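Local structure of superoxide dismutase [Ni] (Streptomyces coelicolor, 1T6U) at residues A[8-12]-A[108-112]; A[48-52]-A[85-89]. The protein catalyses the dismutation of superoxide to hydrogen peroxide and molecular oxygen at a nickel centre, working as a hollow, roughly spherical homohexamer. The protein carries 1 engineered substitution. One frame throughout, in Å; residues are numbered along the deposited sequence.

Interaction 1 of 2, residues A[8-12]-A[108-112]; sequences VYDPA and DKIFW
P11 lays its pyrrolidine ring on the side chain of F111, and this is where the loop 8-12 is pressed most closely against the helical segment 108-112. CD of P11 makes a CH-pi contact over one face of the phenyl ring, 3.6 Å from the ring centroid and 19° off its normal, while CG sits nearer the root of the ring, 3.6 Å from CG of F111. With CG anti to the backbone N (chi1 179°), F111 reaches out from helix 94-115 to meet the loop. Y9 adds its CB, 3.9 Å from CE1 of F111, but its own ring leads off toward Y62, which it meets edge-to-face. The loop follows directly on the N-terminal nickel hook of this family, in which H1, C2 and C6 bind the metal; the Y9 side chain lies about 5 Å from the nickel, and the chain then turns into helix 12-30 of the four-helix bundle. D10 caps that helix, its OD1 accepting from N of A12 at 2.8 Å in a nearly straight bond that arrives from above the carboxylate plane. The outer side is looser and wet. OD2 of D10 approaches the edge of the W112 indole at CZ2, 3.8 Å away, with the carboxylate and ring planes 78° apart. A water gives a hydrogen bond of 2.6 Å to OD1 of D10 and weakly accepts from NE1 of W112, which also donates a weak, strongly bent bond to OD1 of D108.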
ATOM      1  N   VAL A   8      -4.864 -20.863   5.645  1.00 10.91           N
ATOM      2  CA  VAL A   8      -5.457 -20.794   4.310  1.00 11.07           C
ATOM      3  C   VAL A   8      -4.384 -20.458   3.269  1.00 10.75           C
ATOM      4  O   VAL A   8      -3.766 -19.409   3.336  1.00 11.36           O
ATOM      5  CB  VAL A   8      -6.589 -19.753   4.243  1.00 11.86           C
ATOM      6  CG1 VAL A   8      -7.197 -19.651   2.849  1.00 12.12           C
ATOM      7  CG2 VAL A   8      -7.685 -20.123   5.218  1.00 14.75           C
ATOM      8  N   TYR A   9      -4.197 -21.377   2.343  1.00  9.64           N
ATOM      9  CA  TYR A   9      -3.292 -21.158   1.217  1.00  9.44           C
ATOM     10  C   TYR A   9      -3.831 -21.759  -0.057  1.00  9.85           C
ATOM     11  O   TYR A   9      -4.498 -22.787  -0.034  1.00 12.66           O
ATOM     12  CB  TYR A   9      -1.915 -21.821   1.408  1.00 12.01           C
ATOM     13  CG  TYR A   9      -1.168 -21.372   2.638  1.00 13.79           C
ATOM     14  CD1 TYR A   9      -1.390 -21.985   3.847  1.00 13.96           C
ATOM     15  CD2 TYR A   9      -0.276 -20.328   2.562  1.00 17.57           C
ATOM     16  CE1 TYR A   9      -0.695 -21.546   4.955  1.00 19.79           C
ATOM     17  CE2 TYR A   9       0.421 -19.890   3.653  1.00 19.99           C
ATOM     18  CZ  TYR A   9       0.190 -20.515   4.850  1.00 19.33           C
ATOM     19  OH  TYR A   9       0.874 -20.107   5.971  1.00 31.76           O
ATOM     20  N   ASP A  10      -3.488 -21.155  -1.196  1.00 11.64           N
ATOM     21  CA  ASP A  10      -3.802 -21.736  -2.492  1.00 11.54           C
ATOM     22  C   ASP A  10      -2.899 -21.065  -3.511  1.00  9.65           C
ATOM     23  O   ASP A  10      -2.929 -19.829  -3.617  1.00  9.86           O
ATOM     24  CB  ASP A  10      -5.260 -21.565  -2.849  1.00 12.51           C
ATOM     25  CG  ASP A  10      -5.721 -22.412  -4.007  1.00 14.23           C
ATOM     26  OD1 ASP A  10      -4.938 -22.604  -4.940  1.00 12.67           O
ATOM     27  OD2 ASP A  10      -6.872 -22.906  -4.021  1.00 20.64           O
ATOM     28  N   PRO A  11      -2.113 -21.842  -4.246  1.00 10.68           N
ATOM     29  CA  PRO A  11      -1.320 -21.287  -5.334  1.00  9.82           C
ATOM     30  C   PRO A  11      -2.146 -20.555  -6.389  1.00  9.76           C
ATOM     31  O   PRO A  11      -1.542 -19.799  -7.164  1.00  9.34           O
ATOM     32  CB  PRO A  11      -0.658 -22.498  -5.964  1.00 10.82           C
ATOM     33  CG  PRO A  11      -0.649 -23.521  -4.904  1.00 12.87           C
ATOM     34  CD  PRO A  11      -1.900 -23.301  -4.113  1.00 11.22           C
ATOM     35  N   ALA A  12      -3.451 -20.702  -6.430  1.00  9.24           N
ATOM     36  CA  ALA A  12      -4.304 -19.913  -7.291  1.00  8.92           C
ATOM     37  C   ALA A  12      -4.129 -18.421  -7.137  1.00  7.91           C
ATOM     38  O   ALA A  12      -4.344 -17.672  -8.078  1.00  9.41           O
ATOM     39  CB  ALA A  12      -5.754 -20.177  -6.933  1.00 12.20           C
ATOM     40  N   ASP A 108       2.326 -25.713  -7.836  1.00  9.99           N
ATOM     41  CA  ASP A 108       0.956 -26.126  -7.522  1.00 10.77           C
ATOM     42  C   ASP A 108       0.867 -27.635  -7.427  1.00 10.46           C
ATOM     43  O   ASP A 108       0.226 -28.182  -6.540  1.00 11.09           O
ATOM     44  CB  ASP A 108       0.008 -25.550  -8.575  1.00 11.73           C
ATOM     45  CG  ASP A 108      -1.432 -25.934  -8.365  1.00 13.20           C
ATOM     46  OD1 ASP A 108      -2.113 -25.172  -7.669  1.00 17.38           O
ATOM     47  OD2 ASP A 108      -1.787 -27.005  -8.913  1.00 19.28           O
ATOM     48  N   LYS A 109       1.559 -28.340  -8.302  1.00 11.94           N
ATOM     49  CA  LYS A 109       1.509 -29.802  -8.282  1.00 13.65           C
ATOM     50  C   LYS A 109       2.048 -30.331  -6.944  1.00 14.68           C
ATOM     51  O   LYS A 109       1.477 -31.202  -6.288  1.00 13.86           O
ATOM     52  CB  LYS A 109       2.281 -30.367  -9.461  1.00 16.97           C
ATOM     53  CG  LYS A 109       2.303 -31.907  -9.501  1.00 18.91           C
ATOM     54  CD  LYS A 109       3.193 -32.438 -10.644  1.00 22.66           C
ATOM     55  CE  LYS A 109       3.314 -33.953 -10.666  1.00 30.71           C
ATOM     56  NZ  LYS A 109       4.271 -34.504 -11.703  1.00 48.36           N
ATOM     57  N   ILE A 110       3.172 -29.797  -6.492  1.00 13.95           N
ATOM     58  CA  ILE A 110       3.783 -30.161  -5.188  1.00 12.63           C
ATOM     59  C   ILE A 110       2.877 -29.773  -4.024  1.00 11.43           C
ATOM     60  O   ILE A 110       2.573 -30.565  -3.128  1.00 12.71           O
ATOM     61  CB  ILE A 110       5.188 -29.546  -5.114  1.00 12.02           C
ATOM     62  CG1 ILE A 110       6.129 -30.160  -6.184  1.00 14.37           C
ATOM     63  CG2 ILE A 110       5.801 -29.622  -3.740  1.00 12.19           C
ATOM     64  CD1 ILE A 110       7.497 -29.527  -6.224  1.00 14.41           C
ATOM     65  N   PHE A 111       2.393 -28.507  -4.059  1.00 11.69           N
ATOM     66  CA  PHE A 111       1.448 -28.042  -3.051  1.00 11.10           C
ATOM     67  C   PHE A 111       0.339 -29.066  -2.807  1.00 12.25           C
ATOM     68  O   PHE A 111       0.070 -29.527  -1.692  1.00 11.95           O
ATOM     69  CB  PHE A 111       0.916 -26.671  -3.454  1.00 10.58           C
ATOM     70  CG  PHE A 111      -0.103 -26.136  -2.457  1.00  9.53           C
ATOM     71  CD1 PHE A 111       0.291 -25.432  -1.344  1.00 11.11           C
ATOM     72  CD2 PHE A 111      -1.471 -26.369  -2.603  1.00  9.82           C
ATOM     73  CE1 PHE A 111      -0.647 -24.960  -0.427  1.00 11.76           C
ATOM     74  CE2 PHE A 111      -2.408 -25.872  -1.715  1.00 10.41           C
ATOM     75  CZ  PHE A 111      -1.995 -25.179  -0.591  1.00 11.62           C
ATOM     76  N   TRP A 112      -0.370 -29.428  -3.879  1.00 11.26           N
ATOM     77  CA  TRP A 112      -1.539 -30.333  -3.686  1.00 13.00           C
ATOM     78  C   TRP A 112      -1.070 -31.710  -3.276  1.00 13.55           C
ATOM     79  O   TRP A 112      -1.798 -32.346  -2.515  1.00 13.30           O
ATOM     80  CB  TRP A 112      -2.480 -30.312  -4.902  1.00 12.13           C
ATOM     81  CG  TRP A 112      -3.172 -28.969  -4.955  1.00 12.26           C
ATOM     82  CD1 TRP A 112      -2.947 -27.941  -5.861  1.00 13.17           C
ATOM     83  CD2 TRP A 112      -4.175 -28.529  -4.053  1.00 12.90           C
ATOM     84  NE1 TRP A 112      -3.766 -26.902  -5.549  1.00 14.39           N
ATOM     85  CE2 TRP A 112      -4.531 -27.228  -4.457  1.00 13.90           C
ATOM     86  CE3 TRP A 112      -4.817 -29.092  -2.949  1.00 15.57           C
ATOM     87  CZ2 TRP A 112      -5.506 -26.474  -3.790  1.00 16.72           C
ATOM     88  CZ3 TRP A 112      -5.771 -28.347  -2.304  1.00 17.67           C
ATOM     89  CH2 TRP A 112      -6.113 -27.055  -2.720  1.00 16.10           C
TER
HETATM   90  O   HOH W   1      -5.210 -24.241  -6.955  1.00 25.04           O

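Interaction 2 of 2, residues A[48-52]-A[85-89]; sequences AELAK and MSAAK. Engineered in segment 85-89: M85 (natural residue Leu).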
ATOM      1  N   ALA A  48       2.594  -8.554 -11.492  1.00  7.69           N
ATOM      2  CA  ALA A  48       3.757  -9.437 -11.393  1.00  6.83           C
ATOM      3  C   ALA A  48       4.329  -9.374  -9.977  1.00  6.56           C
ATOM      4  O   ALA A  48       4.706 -10.391  -9.402  1.00  7.61           O
ATOM      5  CB  ALA A  48       4.787  -9.069 -12.418  1.00  8.20           C
ATOM      6  N   GLU A  49       4.414  -8.171  -9.412  1.00  7.28           N
ATOM      7  CA  GLU A  49       4.876  -8.033  -8.035  1.00  8.16           C
ATOM      8  C   GLU A  49       3.989  -8.773  -7.039  1.00  7.51           C
ATOM      9  O   GLU A  49       4.505  -9.414  -6.136  1.00  8.93           O
ATOM     10  CB  GLU A  49       4.945  -6.537  -7.668  1.00  8.98           C
ATOM     11  CG  GLU A  49       5.437  -6.262  -6.247  1.00 10.08           C
ATOM     12  CD  GLU A  49       6.893  -6.591  -6.010  1.00 12.52           C
ATOM     13  OE1 GLU A  49       7.648  -7.067  -6.892  1.00 11.28           O
ATOM     14  OE2 GLU A  49       7.302  -6.334  -4.841  1.00 17.55           O
ATOM     15  N   LEU A  50       2.677  -8.704  -7.228  1.00  7.02           N
ATOM     16  CA  LEU A  50       1.758  -9.433  -6.374  1.00  7.81           C
ATOM     17  C   LEU A  50       1.992 -10.949  -6.509  1.00  8.84           C
ATOM     18  O   LEU A  50       1.996 -11.706  -5.522  1.00  8.61           O
ATOM     19  CB  LEU A  50       0.326  -9.092  -6.729  1.00  8.93           C
ATOM     20  CG  LEU A  50      -0.191  -7.754  -6.264  1.00 10.96           C
ATOM     21  CD1 LEU A  50      -1.532  -7.441  -6.888  1.00 16.26           C
ATOM     22  CD2 LEU A  50      -0.295  -7.743  -4.723  1.00 19.57           C
ATOM     23  N   ALA A  51       2.192 -11.413  -7.736  1.00  7.76           N
ATOM     24  CA  ALA A  51       2.479 -12.834  -7.966  1.00  8.17           C
ATOM     25  C   ALA A  51       3.740 -13.256  -7.234  1.00  7.46           C
ATOM     26  O   ALA A  51       3.794 -14.333  -6.637  1.00  9.44           O
ATOM     27  CB  ALA A  51       2.588 -13.142  -9.452  1.00  8.51           C
ATOM     28  N   LYS A  52       4.780 -12.416  -7.249  1.00  8.99           N
ATOM     29  CA  LYS A  52       5.989 -12.726  -6.511  1.00  8.07           C
ATOM     30  C   LYS A  52       5.728 -12.853  -5.014  1.00  9.25           C
ATOM     31  O   LYS A  52       6.232 -13.791  -4.361  1.00  8.44           O
ATOM     32  CB  LYS A  52       7.052 -11.671  -6.781  1.00  9.03           C
ATOM     33  CG  LYS A  52       7.674 -11.724  -8.171  1.00 10.06           C
ATOM     34  CD  LYS A  52       8.752 -10.658  -8.365  1.00  9.30           C
ATOM     35  CE  LYS A  52      10.107 -11.099  -7.887  1.00 10.54           C
ATOM     36  NZ  LYS A  52      11.064  -9.945  -7.832  1.00 11.83           N
ATOM     37  N   MET A  85       9.183 -14.436 -12.942  1.00 11.13           N
ATOM     38  CA  MET A  85       8.261 -13.318 -12.785  1.00 11.22           C
ATOM     39  C   MET A  85       8.966 -11.992 -13.042  1.00 11.55           C
ATOM     40  O   MET A  85       8.411 -11.076 -13.644  1.00 10.32           O
ATOM     41  CB  MET A  85       7.609 -13.334 -11.400  1.00 18.49           C
ATOM     42  CG  MET A  85       6.558 -14.382 -11.176  1.00 24.34           C
ATOM     43  SD  MET A  85       5.066 -14.312 -12.169  1.00 30.89           S
ATOM     44  CE  MET A  85       5.012 -12.698 -12.946  1.00 12.13           C
ATOM     45  N   SER A  86      10.199 -11.876 -12.569  1.00 11.11           N
ATOM     46  CA  SER A  86      10.997 -10.707 -12.845  1.00 10.92           C
ATOM     47  C   SER A  86      11.182 -10.557 -14.355  1.00 10.59           C
ATOM     48  O   SER A  86      11.154  -9.458 -14.900  1.00 10.76           O
ATOM     49  CB  SER A  86      12.349 -10.768 -12.177  1.00 12.23           C
ATOM     50  OG  SER A  86      12.284 -10.631 -10.772  1.00 12.11           O
ATOM     51  N   ALA A  87      11.441 -11.656 -15.043  1.00 11.35           N
ATOM     52  CA  ALA A  87      11.621 -11.597 -16.498  1.00 11.20           C
ATOM     53  C   ALA A  87      10.339 -11.183 -17.197  1.00 10.41           C
ATOM     54  O   ALA A  87      10.378 -10.447 -18.191  1.00 10.30           O
ATOM     55  CB  ALA A  87      12.097 -12.935 -17.028  1.00 12.63           C
ATOM     56  N   ALA A  88       9.190 -11.624 -16.697  1.00  9.88           N
ATOM     57  CA  ALA A  88       7.900 -11.201 -17.270  1.00  9.79           C
ATOM     58  C   ALA A  88       7.665  -9.722 -17.041  1.00  9.20           C
ATOM     59  O   ALA A  88       7.161  -8.998 -17.902  1.00 10.05           O
ATOM     60  CB  ALA A  88       6.754 -12.023 -16.693  1.00  9.43           C
ATOM     61  N   LYS A  89       7.999  -9.195 -15.873  1.00 10.41           N
ATOM     62  CA  LYS A  89       7.985  -7.732 -15.679  1.00  9.75           C
ATOM     63  C   LYS A  89       8.746  -7.024 -16.780  1.00 10.94           C
ATOM     64  O   LYS A  89       8.257  -6.018 -17.305  1.00 10.94           O
ATOM     65  CB  LYS A  89       8.601  -7.248 -14.343  1.00 12.36           C
ATOM     66  CG  LYS A  89       7.761  -7.531 -13.109  1.00 11.57           C
ATOM     67  CD  LYS A  89       8.520  -6.979 -11.898  1.00  8.53           C
ATOM     68  CE  LYS A  89       7.774  -7.183 -10.575  1.00 10.94           C
ATOM     69  NZ  LYS A  89       8.500  -6.564  -9.424  1.00 10.40           N
TER
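Two antiparallel helices pack side by side here, segment 48-52 from helix 34-62 against the last turn of helix 74-89, in a buried contact well away from the nickel site of its own chain. The axes of the short segments approach to 9.6 Å, with 175° between their N-to-C directions. On the inner side the alanines meet longer side chains: CB of A48 is pressed to 3.4 Å from CG of K89, tighter than usual for two carbons, and meets CE of M85 at 3.7 Å. M85, an engineered residue in place of the natural leucine, bends at chi2, bringing its sulfur to A51, and again at chi3, which folds the methyl back to A48. Beyond the pair, V21 of helix 12-30 touches A48 and A100 of helix 94-115 touches M85, as expected within a four-helix bundle, here made of helices 12-30, 34-62, 74-89 and 94-115. The outer side of the contact is polar. K89 runs fully extended beyond CG across to helix 34-62, where its NZ forms a salt bridge with OE1 of E49 at 2.7 Å, meeting the oxygen on its anti side and 31° out of the carboxylate plane. K52 lays its CG 3.6 Å from CB of M85, the two side chains sliding past each other in opposite directions, and its bend at chi3 (86°) carries NZ to a weak hydrogen bond with OG of S86. The ammonium groups of K52 and K89 come within 4.5 Å of each other, yet both form salt bridges with D3 of a neighbouring subunit, which also accepts from S86; D61 of that subunit is a second acid for K52. Cut back to an alanine, K89 would probably leave E49 and D3 of the neighbouring subunit without its charge and open a gap beside A48.

In the fold
Both contacts belong to one four-helix bundle, with their centres 18 Å apart and their nearest atoms about 8 Å apart, so they do not touch. Along the chain interaction 2 is nested inside the span closed by interaction 1: 8-12 comes first, then 48-52 on helix 34-62, 85-89 at the end of helix 74-89, and 108-112 on helix 94-115, the next helix in sequence. Interaction 1 thus ties the N-terminal metal-binding region to the last helix of its own chain. Interaction 2 joins the second and third helices of the bundle in chain order and presents its polar side to another subunit, linking the fold to the hexamer.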